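Local coordinates for protein carbohydrate deacetylase Agd3 (Neosartorya fumigata, PDB 6NWZ) that probably removes N-acetyl groups from galactosaminogalactan, the exopolysaccharide of the fungal biofilm, as a metal-binding carbohydrate esterase, at residues 497-502 against 507-512; 665-670 against 674-679. One frame throughout, in Å; residues are numbered along the deposited sequence.

Contact 1 of 2, residues 497-502 against 507-512; sequences YYNCDT and VQEWID
Glu509 sends CG anti to its own backbone N (chi1 -160°) and stays extended beyond it, so that its carboxylate spans from the helix to the bend of 497-502, while Tyr497 turns its ring beside its own N (chi1 -63°) and lays it along the flank of the same helix. The two side chains therefore pass each other. Glu509 CG stands over one face of the phenol, displaced to the rim, with CG 4.0 Å from Tyr497 CD2. Farther along, Glu509 OE1 comes to 3.5 Å from Tyr497 CG, and ring and carboxylate planes are turned 46° apart. OE1 also lies 3.5 Å from Cys500 SG, and the side-chain amide of Asn499 closes in on the same carboxylate. The carboxylate, probably charged, is thus buried against the side chains of the bend. Loop and helix together illustrate how a type I beta turn, here Tyr497 to Cys500, can lead, after one intervening residue, into a capped helix: Thr502 takes the N-cap position and its OG1 accepts the N-H of Cys505, whose sulfur is joined to that of Cys500, tying the bend to the first turn of helix 503-513. The unit follows strand 487-492, which pairs in parallel with the strand carrying the zinc ligand His546, and the side chain of Tyr497 is about 7 Å from that of His546. Beyond Glu509, the phenol edge meets Trp510, whose CB lies in the plane of the ring, 3.7 Å from Tyr497 CE2. Tyr497 OH in turn reaches the edge of the indole near its plane, 3.6 Å from Trp510 CD1. Trp510 also touches Leu523 of helix 520-536.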
loop_
_atom_site.group_PDB
_atom_site.type_symbol
_atom_site.label_atom_id
_atom_site.label_comp_id
_atom_site.label_asym_id
_atom_site.label_seq_id
_atom_site.Cartn_x
_atom_site.Cartn_y
_atom_site.Cartn_z
ATOM N N TYR A 497 -9.029 15.082 8.959
ATOM C CA TYR A 497 -9.649 15.829 7.875
ATOM C C TYR A 497 -8.861 17.094 7.536
ATOM O O TYR A 497 -8.102 17.632 8.348
ATOM C CB TYR A 497 -11.092 16.176 8.231
ATOM C CG TYR A 497 -11.971 14.958 8.416
ATOM C CD1 TYR A 497 -12.315 14.157 7.332
ATOM C CD2 TYR A 497 -12.444 14.599 9.673
ATOM C CE1 TYR A 497 -13.115 13.037 7.490
ATOM C CE2 TYR A 497 -13.246 13.479 9.842
ATOM C CZ TYR A 497 -13.578 12.702 8.745
ATOM O OH TYR A 497 -14.372 11.586 8.892
ATOM N N TYR A 498 -9.075 17.577 6.309
ATOM C CA TYR A 498 -8.241 18.635 5.748
ATOM C C TYR A 498 -8.402 19.956 6.486
ATOM O O TYR A 498 -7.490 20.791 6.461
ATOM C CB TYR A 498 -8.579 18.836 4.273
ATOM C CG TYR A 498 -9.753 19.764 4.033
ATOM C CD1 TYR A 498 -11.062 19.327 4.211
ATOM C CD2 TYR A 498 -9.552 21.082 3.633
ATOM C CE1 TYR A 498 -12.140 20.177 3.991
ATOM C CE2 TYR A 498 -10.622 21.936 3.412
ATOM C CZ TYR A 498 -11.911 21.479 3.592
ATOM O OH TYR A 498 -12.974 22.327 3.373
ATOM N N ASN A 499 -9.551 20.181 7.112
ATOM C CA ASN A 499 -9.873 21.458 7.735
ATOM C C ASN A 499 -9.904 21.339 9.254
ATOM O O ASN A 499 -10.703 21.995 9.930
ATOM C CB ASN A 499 -11.200 21.996 7.205
ATOM C CG ASN A 499 -12.347 21.014 7.385
ATOM O OD1 ASN A 499 -12.133 19.814 7.550
ATOM N ND2 ASN A 499 -13.575 21.524 7.348
ATOM N N CYS A 500 -9.024 20.506 9.806
ATOM C CA CYS A 500 -8.977 20.268 11.240
ATOM C C CYS A 500 -7.557 20.404 11.762
ATOM O O CYS A 500 -6.598 20.001 11.096
ATOM C CB CYS A 500 -9.528 18.892 11.585
ATOM S SG CYS A 500 -11.313 18.897 11.766
ATOM N N ASP A 501 -7.438 20.965 12.969
ATOM C CA ASP A 501 -6.149 21.194 13.601
ATOM C C ASP A 501 -6.062 20.663 15.028
ATOM O O ASP A 501 -5.007 20.805 15.656
ATOM C CB ASP A 501 -5.821 22.696 13.599
ATOM C CG ASP A 501 -6.855 23.520 14.345
ATOM O OD1 ASP A 501 -7.993 23.038 14.517
ATOM O OD2 ASP A 501 -6.534 24.653 14.761
ATOM N N THR A 502 -7.123 20.067 15.556
ATOM C CA THR A 502 -7.151 19.534 16.910
ATOM C C THR A 502 -7.847 18.184 16.896
ATOM O O THR A 502 -8.606 17.880 15.968
ATOM C CB THR A 502 -7.888 20.471 17.879
ATOM O OG1 THR A 502 -9.260 20.585 17.476
ATOM C CG2 THR A 502 -7.243 21.849 17.901
ATOM N N VAL A 507 -12.604 14.565 15.440
ATOM C CA VAL A 507 -13.629 13.708 16.024
ATOM C C VAL A 507 -15.016 14.260 15.723
ATOM O O VAL A 507 -15.939 13.510 15.386
ATOM C CB VAL A 507 -13.390 13.545 17.538
ATOM C CG1 VAL A 507 -14.539 12.794 18.183
ATOM C CG2 VAL A 507 -12.085 12.808 17.781
ATOM N N GLN A 508 -15.175 15.582 15.805
ATOM C CA GLN A 508 -16.473 16.191 15.537
ATOM C C GLN A 508 -16.897 15.982 14.087
ATOM O O GLN A 508 -18.020 15.544 13.812
ATOM C CB GLN A 508 -16.431 17.679 15.875
ATOM C CG GLN A 508 -17.798 18.296 15.964
ATOM C CD GLN A 508 -18.660 17.591 16.984
ATOM O OE1 GLN A 508 -18.207 17.284 18.089
ATOM N NE2 GLN A 508 -19.903 17.310 16.618
ATOM N N GLU A 509 -16.008 16.295 13.141
ATOM C CA GLU A 509 -16.334 16.104 11.732
ATOM C C GLU A 509 -16.545 14.631 11.402
ATOM O O GLU A 509 -17.394 14.299 10.566
ATOM C CB GLU A 509 -15.226 16.695 10.861
ATOM C CG GLU A 509 -15.646 16.994 9.438
ATOM C CD GLU A 509 -14.616 17.819 8.701
ATOM O OE1 GLU A 509 -13.517 18.018 9.253
ATOM O OE2 GLU A 509 -14.906 18.276 7.577
ATOM N N TRP A 510 -15.787 13.742 12.044
ATOM C CA TRP A 510 -16.004 12.310 11.872
ATOM C C TRP A 510 -17.379 11.901 12.382
ATOM O O TRP A 510 -18.062 11.079 11.762
ATOM C CB TRP A 510 -14.896 11.543 12.594
ATOM C CG TRP A 510 -15.023 10.052 12.607
ATOM C CD1 TRP A 510 -15.238 9.229 11.537
ATOM C CD2 TRP A 510 -14.885 9.201 13.747
ATOM N NE1 TRP A 510 -15.264 7.914 11.950
ATOM C CE2 TRP A 510 -15.045 7.872 13.302
ATOM C CE3 TRP A 510 -14.649 9.433 15.106
ATOM C CZ2 TRP A 510 -14.984 6.785 14.167
ATOM C CZ3 TRP A 510 -14.586 8.354 15.961
ATOM C CH2 TRP A 510 -14.753 7.047 15.491
ATOM N N ILE A 511 -17.802 12.469 13.512
ATOM C CA ILE A 511 -19.123 12.163 14.051
ATOM C C ILE A 511 -20.213 12.717 13.144
ATOM O O ILE A 511 -21.210 12.042 12.865
ATOM C CB ILE A 511 -19.247 12.715 15.483
ATOM C CG1 ILE A 511 -18.401 11.892 16.455
ATOM C CG2 ILE A 511 -20.701 12.745 15.918
ATOM C CD1 ILE A 511 -18.304 12.507 17.836
ATOM N N ASP A 512 -20.036 13.949 12.660
ATOM C CA ASP A 512 -21.098 14.631 11.927
ATOM C C ASP A 512 -21.293 14.060 10.526
ATOM O O ASP A 512 -22.426 14.013 10.034
ATOM C CB ASP A 512 -20.796 16.130 11.837
ATOM C CG ASP A 512 -20.682 16.792 13.202
ATOM O OD1 ASP A 512 -20.905 16.106 14.222
ATOM O OD2 ASP A 512 -20.365 18.000 13.252
#

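Contact 2 of 2, residues 665-670 against 674-679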
loop_
_atom_site.group_PDB
_atom_site.type_symbol
_atom_site.label_atom_id
_atom_site.label_comp_id
_atom_site.label_asym_id
_atom_site.label_seq_id
_atom_site.Cartn_x
_atom_site.Cartn_y
_atom_site.Cartn_z
ATOM N N VAL A 665 16.669 -9.250 -6.282
ATOM C CA VAL A 665 17.545 -9.019 -7.426
ATOM C C VAL A 665 16.677 -8.581 -8.598
ATOM O O VAL A 665 15.751 -9.300 -8.998
ATOM C CB VAL A 665 18.366 -10.272 -7.775
ATOM C CG1 VAL A 665 19.213 -10.033 -9.015
ATOM C CG2 VAL A 665 19.244 -10.675 -6.603
ATOM N N TRP A 666 16.964 -7.396 -9.140
ATOM C CA TRP A 666 16.240 -6.862 -10.294
ATOM C C TRP A 666 16.951 -7.338 -11.555
ATOM O O TRP A 666 17.980 -6.786 -11.952
ATOM C CB TRP A 666 16.150 -5.339 -10.220
ATOM C CG TRP A 666 15.324 -4.877 -9.052
ATOM C CD1 TRP A 666 15.780 -4.521 -7.815
ATOM C CD2 TRP A 666 13.896 -4.759 -9.001
ATOM N NE1 TRP A 666 14.724 -4.178 -7.000
ATOM C CE2 TRP A 666 13.558 -4.316 -7.706
ATOM C CE3 TRP A 666 12.870 -4.982 -9.926
ATOM C CZ2 TRP A 666 12.238 -4.089 -7.314
ATOM C CZ3 TRP A 666 11.559 -4.754 -9.534
ATOM C CH2 TRP A 666 11.255 -4.314 -8.241
ATOM N N VAL A 667 16.397 -8.372 -12.182
ATOM C CA VAL A 667 17.037 -9.045 -13.307
ATOM C C VAL A 667 16.562 -8.413 -14.609
ATOM O O VAL A 667 15.376 -8.483 -14.948
ATOM C CB VAL A 667 16.740 -10.550 -13.290
ATOM C CG1 VAL A 667 17.580 -11.263 -14.338
ATOM C CG2 VAL A 667 16.996 -11.115 -11.906
ATOM N N GLN A 668 17.493 -7.812 -15.346
ATOM C CA GLN A 668 17.190 -7.167 -16.619
ATOM C C GLN A 668 17.314 -8.197 -17.738
ATOM O O GLN A 668 18.422 -8.623 -18.080
ATOM C CB GLN A 668 18.123 -5.982 -16.856
ATOM C CG GLN A 668 17.738 -5.121 -18.051
ATOM C CD GLN A 668 16.339 -4.548 -17.927
ATOM O OE1 GLN A 668 16.052 -3.767 -17.018
ATOM N NE2 GLN A 668 15.457 -4.939 -18.840
ATOM N N LEU A 669 16.179 -8.596 -18.307
ATOM C CA LEU A 669 16.163 -9.538 -19.416
ATOM C C LEU A 669 16.344 -8.795 -20.733
ATOM O O LEU A 669 15.754 -7.730 -20.945
ATOM C CB LEU A 669 14.858 -10.335 -19.436
ATOM C CG LEU A 669 14.571 -11.210 -18.213
ATOM C CD1 LEU A 669 13.330 -12.061 -18.439
ATOM C CD2 LEU A 669 15.771 -12.081 -17.877
ATOM N N SER A 670 17.168 -9.368 -21.620
ATOM C CA SER A 670 17.517 -8.701 -22.869
ATOM C C SER A 670 17.480 -9.641 -24.067
ATOM O O SER A 670 18.066 -9.322 -25.108
ATOM C CB SER A 670 18.908 -8.071 -22.776
ATOM O OG SER A 670 19.000 -7.211 -21.657
ATOM N N VAL A 674 18.068 -15.595 -17.748
ATOM C CA VAL A 674 19.130 -15.507 -16.754
ATOM C C VAL A 674 18.937 -16.607 -15.723
ATOM O O VAL A 674 17.804 -16.916 -15.332
ATOM C CB VAL A 674 19.148 -14.117 -16.091
ATOM C CG1 VAL A 674 20.334 -13.989 -15.141
ATOM C CG2 VAL A 674 19.181 -13.027 -17.157
ATOM N N THR A 675 20.046 -17.202 -15.281
ATOM C CA THR A 675 20.034 -18.282 -14.302
ATOM C C THR A 675 20.969 -17.950 -13.146
ATOM O O THR A 675 22.090 -17.475 -13.356
ATOM C CB THR A 675 20.438 -19.616 -14.947
ATOM O OG1 THR A 675 19.416 -20.026 -15.863
ATOM C CG2 THR A 675 20.626 -20.696 -13.895
ATOM N N PHE A 676 20.498 -18.196 -11.924
ATOM C CA PHE A 676 21.260 -17.962 -10.706
ATOM C C PHE A 676 21.453 -19.277 -9.964
ATOM O O PHE A 676 20.523 -20.080 -9.855
ATOM C CB PHE A 676 20.552 -16.951 -9.789
ATOM C CG PHE A 676 20.374 -15.592 -10.403
ATOM C CD1 PHE A 676 19.259 -15.307 -11.174
ATOM C CD2 PHE A 676 21.322 -14.599 -10.209
ATOM C CE1 PHE A 676 19.094 -14.058 -11.743
ATOM C CE2 PHE A 676 21.163 -13.348 -10.774
ATOM C CZ PHE A 676 20.048 -13.077 -11.542
ATOM N N THR A 677 22.660 -19.487 -9.450
ATOM C CA THR A 677 22.989 -20.676 -8.674
ATOM C C THR A 677 22.943 -20.346 -7.188
ATOM O O THR A 677 23.610 -19.411 -6.734
ATOM C CB THR A 677 24.371 -21.207 -9.055
ATOM O OG1 THR A 677 24.312 -21.791 -10.360
ATOM C CG2 THR A 677 24.836 -22.254 -8.057
ATOM N N LEU A 678 22.158 -21.113 -6.436
ATOM C CA LEU A 678 22.071 -20.911 -4.996
ATOM C C LEU A 678 23.388 -21.295 -4.332
ATOM O O LEU A 678 23.908 -22.392 -4.553
ATOM C CB LEU A 678 20.926 -21.736 -4.412
ATOM C CG LEU A 678 19.562 -21.065 -4.250
ATOM C CD1 LEU A 678 19.145 -20.328 -5.512
ATOM C CD2 LEU A 678 18.528 -22.110 -3.877
ATOM N N SER A 679 23.931 -20.383 -3.521
ATOM C CA SER A 679 25.171 -20.677 -2.808
ATOM C C SER A 679 24.987 -21.852 -1.857
ATOM O O SER A 679 25.798 -22.784 -1.834
ATOM C CB SER A 679 25.642 -19.439 -2.047
ATOM O OG SER A 679 24.668 -19.034 -1.103
#
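Val667 pushes between Val674 and Phe676 from across a beta arch, in which consecutive strands of the C-terminal domain belong to different sheets that face each other. Strand 663-667 is the middle one of a three-stranded antiparallel sheet, whereas 674-683 pairs with 622-629; no hydrogen bond joins the two segments, and the axes of strands 665-667 and 674-678 pass 10.1 Å apart, with their N-to-C directions 152° apart. Contact rests on interlocked apolar side chains. One methyl of Val667, CG1, lies anti to its backbone N (chi1 -171°) and meets Val674 tip to tip, 3.7 Å from Val674 CG2, while the other, Val667 CG2, abuts the Phe676 ring obliquely, 3.6 Å from Phe676 CE1. Bumps alternate between the two segments: the Val674 CG2 methyl is received between Val667 and Leu669, and the outer end of the phenyl ring between Val667 and Val665. Phe676 and the valines of 665-667 approach from opposite directions. Val641 and Phe643 of strand 639-643, with Val626 of strand 622-629, continue the apolar layer on either sheet. Toward the connecting loop, Leu669 crosses Val674 at a slant, bringing Leu669 CD2 to 3.6 Å from Val674 CG2.

Contact 1 comes first along the chain, within the deacetylase domain, and is complete before contact 2 opens in the C-terminal domain. Their centres are 51 Å apart, their nearest atoms about 33 Å, and they lie on opposite sides of the centre of the chain, sharing no helix, strand or sheet. One joins a loop to the helix it leads into, close to metal-binding residues; the other joins two facing sheets away from the annotated sites. The pair exemplifies how a multidomain enzyme settles neighbouring pieces of chain locally: a disulfide-braced bend of mixed polar and aromatic contacts beside the presumed catalytic region, and a purely apolar interface in the C-terminal domain.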